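Local atomic coordinates of putative esterase/lipase/thioesterase (Silicibacter sp., PDB entry 2PBL), a protein that is a putative esterase, lipase or thioesterase of the alpha/beta-hydrolase fold, probably hydrolysing ester or thioester bonds, its substrate not being established. Residues A26-F31 and S81-A86; H51-F56 and A95-S100. One frame throughout, in Å; residues are numbered along the deposited sequence.

Overall arrangement
Both contacts are buried, yet they illustrate how differently one alpha/beta-hydrolase fold can join its parts. Contact 2 (51-56 with 95-100) lies within the central mixed sheet, where strand 52-56 runs antiparallel to strand 94-99 and backbone hydrogen bonds fix the register. Contact 1 (26-31 with 81-86) is further out, its centre about 15 Å from the centre of the chain, against about 12 Å for contact 2. It sets helix 20-35 against a loop mainly by packing, with a hydrogen bond from Arg32 of the same helix to Ser83 OG. The two meet directly: Ser83 touches Phe56, Ala86 rests on Val96, and Phe31 reaches past the loop to pack edge-to-face with Phe56.

Contact 1 of 2, residues A26-F31 and S81-A86; sequences ASAEDF and SWSHLA
Ser27 sets its CB squarely over the imidazole of His84, a CH-pi contact 3.7 Å from CB to the ring centroid and only 13° off the ring normal. His84 reaches that place with CG between its backbone N and carbonyl carbon (chi1 64°), and Leu85 CG lies over the opposite face, toward its rim. The methyl of Ala28 lies against the loop backbone, CB 3.6 Å from Ser83 N. Phe31 makes the largest contribution on the helix side: Ser83 O lies over one ring face, offset toward the rim, 3.3 Å from CE2, while His84 CA is 3.7 Å from CG and Ala86 CB 3.9 Å from CZ. Replacing Phe31 with an alanine is likely to open a gap against Ser83, His84 and Ala86 and to strip Phe56 of its edge-to-face partner.

In the second shell, Ser27 OG bonds to Arg23 O one turn earlier, and Ser83 OG to NH1 of Arg32, which follows Phe31 on the helix and so ties helix to loop. An N-terminal helix, 20-35, thus packs on the loop between strand 64-69 and helix 87-91 of the alpha/beta-hydrolase fold; Phe31 also touches helix 87-91, and Ser83 and Ala86 rest on Phe56 of strand 52-56.

Contact 2 of 2, residues H51-F56 and A95-S100; sequences HKFDLF and AVAMPS
Phe56 and Met98, a selenomethionine here, project from the same face of the sheet as Asp54 and Val96, and the selenium stands at the edge of the Phe56 ring, near its plane, with SE 4.4 Å from CE2. That ring's CD2 comes 3.6 Å from Val96 O. Phe53, Leu55, Ala97 and Pro99 occupy the other face. Here the CB atoms of Phe53 and Pro99 lie 4.1 Å apart, but the Phe53 ring turns away from the neighbouring strand, CG lying between the backbone N and the carbonyl carbon (chi1 68°), with only CD2 near Ala97 CB, at 4.2 Å. Leu55 CD1 also reaches this methyl, from a different direction, and meets Ala95 CB as well.

Asp54-Met98 and Phe56-Val96 are hydrogen-bonded antiparallel pairs, Phe53-Pro99 and Leu55-Ala97 non-hydrogen-bonded ones, and Ser100 N adds a nearly straight bond to Lys52 O (2.9 Å, 176°). Not all bonds are alike: Met98 N lies in the carbonyl plane of Asp54 O, but Asp54 N approaches Met98 O from 41° above its plane at 3.2 Å. Asp54 OD1 looks beyond the pair, accepting from Asn42 N and forming a salt bridge with Lys79. The pair belongs to the antiparallel edge of the mixed alpha/beta-hydrolase sheet, flanked by strands 39-44 and 64-69, and helix 109-126 covers the face of Leu55, Ala97 and Pro99.

Contact 1 of 2, residues A26-F31 and S81-A86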
loop_
_atom_site.group_PDB
_atom_site.type_symbol
_atom_site.label_atom_id
_atom_site.label_comp_id
_atom_site.label_asym_id
_atom_site.label_seq_id
_atom_site.Cartn_x
_atom_site.Cartn_y
_atom_site.Cartn_z
ATOM N N ALA A 26 4.939 18.039 2.517
ATOM C CA ALA A 26 5.481 19.120 1.716
ATOM C C ALA A 26 5.877 18.659 0.307
ATOM O O ALA A 26 5.604 19.363 -0.699
ATOM C CB ALA A 26 6.715 19.727 2.440
ATOM N N SER A 27 6.591 17.523 0.236
ATOM C CA SER A 27 6.999 16.945 -1.040
ATOM C C SER A 27 5.796 16.611 -1.903
ATOM O O SER A 27 5.803 16.857 -3.121
ATOM C CB SER A 27 7.800 15.657 -0.842
ATOM O OG SER A 27 9.097 15.928 -0.356
ATOM N N ALA A 28 4.774 16.043 -1.268
ATOM C CA ALA A 28 3.559 15.648 -1.999
ATOM C C ALA A 28 2.823 16.894 -2.569
ATOM O O ALA A 28 2.433 16.943 -3.749
ATOM C CB ALA A 28 2.671 14.795 -1.120
ATOM N N GLU A 29 2.669 17.914 -1.729
ATOM C CA GLU A 29 2.026 19.169 -2.150
ATOM C C GLU A 29 2.759 19.793 -3.338
ATOM O O GLU A 29 2.126 20.150 -4.334
ATOM C CB GLU A 29 1.957 20.150 -0.974
ATOM C CG GLU A 29 1.106 21.400 -1.229
ATOM C CD GLU A 29 0.962 22.247 0.059
ATOM O OE1 GLU A 29 1.978 22.840 0.522
ATOM O OE2 GLU A 29 -0.167 22.303 0.605
ATOM N N ASP A 30 4.082 19.916 -3.242
ATOM C CA ASP A 30 4.880 20.477 -4.347
ATOM C C ASP A 30 4.686 19.691 -5.662
ATOM O O ASP A 30 4.577 20.276 -6.743
ATOM C CB ASP A 30 6.379 20.453 -4.036
ATOM C CG ASP A 30 6.790 21.446 -2.948
ATOM O OD1 ASP A 30 5.910 22.162 -2.406
ATOM O OD2 ASP A 30 8.009 21.502 -2.638
ATOM N N PHE A 31 4.680 18.362 -5.550
ATOM C CA PHE A 31 4.460 17.504 -6.703
ATOM C C PHE A 31 3.082 17.770 -7.303
ATOM O O PHE A 31 2.966 17.886 -8.495
ATOM C CB PHE A 31 4.606 16.015 -6.334
ATOM C CG PHE A 31 4.065 15.073 -7.396
ATOM C CD1 PHE A 31 4.840 14.710 -8.486
ATOM C CD2 PHE A 31 2.750 14.603 -7.316
ATOM C CE1 PHE A 31 4.325 13.878 -9.476
ATOM C CE2 PHE A 31 2.235 13.763 -8.274
ATOM C CZ PHE A 31 3.022 13.394 -9.356
ATOM N N SER A 81 -0.206 12.729 1.685
ATOM C CA SER A 81 1.210 12.683 2.065
ATOM C C SER A 81 2.121 11.909 1.106
ATOM O O SER A 81 3.342 11.837 1.341
ATOM C CB SER A 81 1.328 12.048 3.426
ATOM O OG SER A 81 0.819 12.940 4.417
ATOM N N TRP A 82 1.585 11.402 -0.008
ATOM C CA TRP A 82 2.365 10.456 -0.826
ATOM C C TRP A 82 2.441 10.672 -2.327
ATOM O O TRP A 82 3.046 9.876 -3.009
ATOM C CB TRP A 82 1.810 9.051 -0.600
ATOM C CG TRP A 82 1.400 8.770 0.828
ATOM C CD1 TRP A 82 0.140 8.883 1.340
ATOM C CD2 TRP A 82 2.254 8.462 1.934
ATOM N NE1 TRP A 82 0.154 8.632 2.684
ATOM C CE2 TRP A 82 1.437 8.352 3.073
ATOM C CE3 TRP A 82 3.632 8.222 2.064
ATOM C CZ2 TRP A 82 1.951 8.034 4.332
ATOM C CZ3 TRP A 82 4.134 7.909 3.304
ATOM C CH2 TRP A 82 3.297 7.791 4.422
ATOM N N SER A 83 1.839 11.747 -2.822
ATOM C CA SER A 83 1.727 12.032 -4.252
ATOM C C SER A 83 3.051 11.993 -4.959
ATOM O O SER A 83 3.166 11.433 -6.056
ATOM C CB SER A 83 1.061 13.400 -4.445
ATOM O OG SER A 83 -0.056 13.457 -3.566
ATOM N N HIS A 84 4.068 12.576 -4.325
ATOM C CA HIS A 84 5.418 12.666 -4.927
ATOM C C HIS A 84 6.027 11.280 -5.266
ATOM O O HIS A 84 6.955 11.160 -6.082
ATOM C CB HIS A 84 6.331 13.435 -3.971
ATOM C CG HIS A 84 6.549 12.740 -2.663
ATOM N ND1 HIS A 84 5.553 12.561 -1.728
ATOM C CD2 HIS A 84 7.661 12.176 -2.139
ATOM C CE1 HIS A 84 6.044 11.915 -0.686
ATOM N NE2 HIS A 84 7.329 11.680 -0.905
ATOM N N LEU A 85 5.482 10.233 -4.659
ATOM C CA LEU A 85 5.939 8.878 -4.945
ATOM C C LEU A 85 5.434 8.364 -6.323
ATOM O O LEU A 85 5.799 7.273 -6.771
ATOM C CB LEU A 85 5.550 7.952 -3.812
ATOM C CG LEU A 85 6.079 8.325 -2.405
ATOM C CD1 LEU A 85 5.581 7.355 -1.356
ATOM C CD2 LEU A 85 7.633 8.405 -2.355
ATOM N N ALA A 86 4.605 9.155 -6.992
ATOM C CA ALA A 86 4.101 8.805 -8.332
ATOM C C ALA A 86 5.121 9.042 -9.442
ATOM O O ALA A 86 4.989 8.492 -10.551
ATOM C CB ALA A 86 2.825 9.615 -8.623
#

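Contact 2 of 2, residues H51-F56 and A95-S100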
loop_
_atom_site.group_PDB
_atom_site.type_symbol
_atom_site.label_atom_id
_atom_site.label_comp_id
_atom_site.label_asym_id
_atom_site.label_seq_id
_atom_site.Cartn_x
_atom_site.Cartn_y
_atom_site.Cartn_z
ATOM N N HIS A 51 -13.651 8.602 1.003
ATOM C CA HIS A 51 -13.723 7.695 -0.158
ATOM C C HIS A 51 -13.294 8.387 -1.458
ATOM O O HIS A 51 -14.023 8.412 -2.454
ATOM C CB HIS A 51 -15.106 7.062 -0.303
ATOM C CG HIS A 51 -15.522 6.265 0.891
ATOM N ND1 HIS A 51 -16.831 6.055 1.222
ATOM C CD2 HIS A 51 -14.790 5.695 1.872
ATOM C CE1 HIS A 51 -16.898 5.360 2.341
ATOM N NE2 HIS A 51 -15.669 5.125 2.755
ATOM N N LYS A 52 -12.049 8.847 -1.467
ATOM C CA LYS A 52 -11.512 9.603 -2.557
ATOM C C LYS A 52 -10.164 9.056 -2.961
ATOM O O LYS A 52 -9.506 8.433 -2.130
ATOM C CB LYS A 52 -11.225 11.021 -2.084
ATOM C CG LYS A 52 -12.344 11.761 -1.401
ATOM C CD LYS A 52 -13.361 12.254 -2.351
ATOM C CE LYS A 52 -14.393 13.085 -1.564
ATOM N NZ LYS A 52 -15.579 13.425 -2.355
ATOM N N PHE A 53 -9.789 9.306 -4.214
ATOM C CA PHE A 53 -8.471 9.004 -4.728
ATOM C C PHE A 53 -7.989 10.090 -5.658
ATOM O O PHE A 53 -8.778 10.828 -6.257
ATOM C CB PHE A 53 -8.386 7.639 -5.427
ATOM C CG PHE A 53 -9.159 7.526 -6.721
ATOM C CD1 PHE A 53 -10.531 7.297 -6.728
ATOM C CD2 PHE A 53 -8.501 7.555 -7.936
ATOM C CE1 PHE A 53 -11.229 7.195 -7.922
ATOM C CE2 PHE A 53 -9.188 7.414 -9.144
ATOM C CZ PHE A 53 -10.563 7.219 -9.125
ATOM N N ASP A 54 -6.668 10.200 -5.715
ATOM C CA ASP A 54 -6.003 11.101 -6.615
ATOM C C ASP A 54 -5.527 10.241 -7.804
ATOM O O ASP A 54 -5.130 9.077 -7.657
ATOM C CB ASP A 54 -4.842 11.813 -5.948
ATOM C CG ASP A 54 -5.282 12.849 -4.886
ATOM O OD1 ASP A 54 -6.451 13.296 -4.827
ATOM O OD2 ASP A 54 -4.410 13.216 -4.085
ATOM N N LEU A 55 -5.655 10.811 -8.985
ATOM C CA LEU A 55 -5.229 10.186 -10.218
ATOM C C LEU A 55 -4.260 11.115 -10.950
ATOM O O LEU A 55 -4.616 12.236 -11.364
ATOM C CB LEU A 55 -6.417 9.839 -11.091
ATOM C CG LEU A 55 -6.145 9.054 -12.358
ATOM C CD1 LEU A 55 -5.478 7.688 -12.074
ATOM C CD2 LEU A 55 -7.471 8.835 -13.068
ATOM N N PHE A 56 -3.035 10.634 -11.058
ATOM C CA PHE A 56 -1.958 11.340 -11.725
ATOM C C PHE A 56 -1.727 10.716 -13.092
ATOM O O PHE A 56 -1.413 9.529 -13.209
ATOM C CB PHE A 56 -0.680 11.353 -10.874
ATOM C CG PHE A 56 -0.919 11.886 -9.492
ATOM C CD1 PHE A 56 -1.250 13.219 -9.310
ATOM C CD2 PHE A 56 -0.901 11.048 -8.388
ATOM C CE1 PHE A 56 -1.546 13.697 -8.060
ATOM C CE2 PHE A 56 -1.203 11.541 -7.127
ATOM C CZ PHE A 56 -1.505 12.855 -6.975
ATOM N N ALA A 95 -0.330 5.655 -15.403
ATOM C CA ALA A 95 -1.179 6.561 -14.618
ATOM C C ALA A 95 -1.064 6.048 -13.196
ATOM O O ALA A 95 -0.873 4.865 -12.974
ATOM C CB ALA A 95 -2.613 6.539 -15.066
ATOM N N VAL A 96 -1.178 6.918 -12.214
ATOM C CA VAL A 96 -0.997 6.478 -10.843
ATOM C C VAL A 96 -2.147 6.895 -9.937
ATOM O O VAL A 96 -2.445 8.079 -9.809
ATOM C CB VAL A 96 0.366 7.028 -10.283
ATOM C CG1 VAL A 96 0.548 6.646 -8.820
ATOM C CG2 VAL A 96 1.518 6.519 -11.140
ATOM N N ALA A 97 -2.787 5.915 -9.289
ATOM C CA ALA A 97 -3.884 6.204 -8.407
ATOM C C ALA A 97 -3.458 6.030 -6.965
ATOM O O ALA A 97 -2.806 5.040 -6.646
ATOM C CB ALA A 97 -5.097 5.276 -8.718
HETATM N N MSE A 98 -3.946 6.892 -6.086
HETATM C CA MSE A 98 -3.668 6.812 -4.665
HETATM C C MSE A 98 -4.920 7.017 -3.820
HETATM O O MSE A 98 -5.396 8.106 -3.676
HETATM C CB MSE A 98 -2.583 7.807 -4.268
HETATM C CG MSE A 98 -1.232 7.349 -4.742
HETATM SE SE MSE A 98 0.199 8.577 -4.184
HETATM C CE MSE A 98 1.707 7.724 -4.939
ATOM N N PRO A 99 -5.476 5.932 -3.252
ATOM C CA PRO A 99 -6.674 6.230 -2.474
ATOM C C PRO A 99 -6.422 6.547 -1.014
ATOM O O PRO A 99 -5.369 6.184 -0.428
ATOM C CB PRO A 99 -7.433 4.898 -2.532
ATOM C CG PRO A 99 -6.345 3.918 -2.499
ATOM C CD PRO A 99 -5.220 4.489 -3.327
ATOM N N SER A 100 -7.414 7.233 -0.445
ATOM C CA SER A 100 -7.572 7.387 0.974
ATOM C C SER A 100 -8.623 6.322 1.318
ATOM O O SER A 100 -9.218 5.664 0.415
ATOM C CB SER A 100 -8.111 8.783 1.315
ATOM O OG SER A 100 -7.126 9.794 1.279
#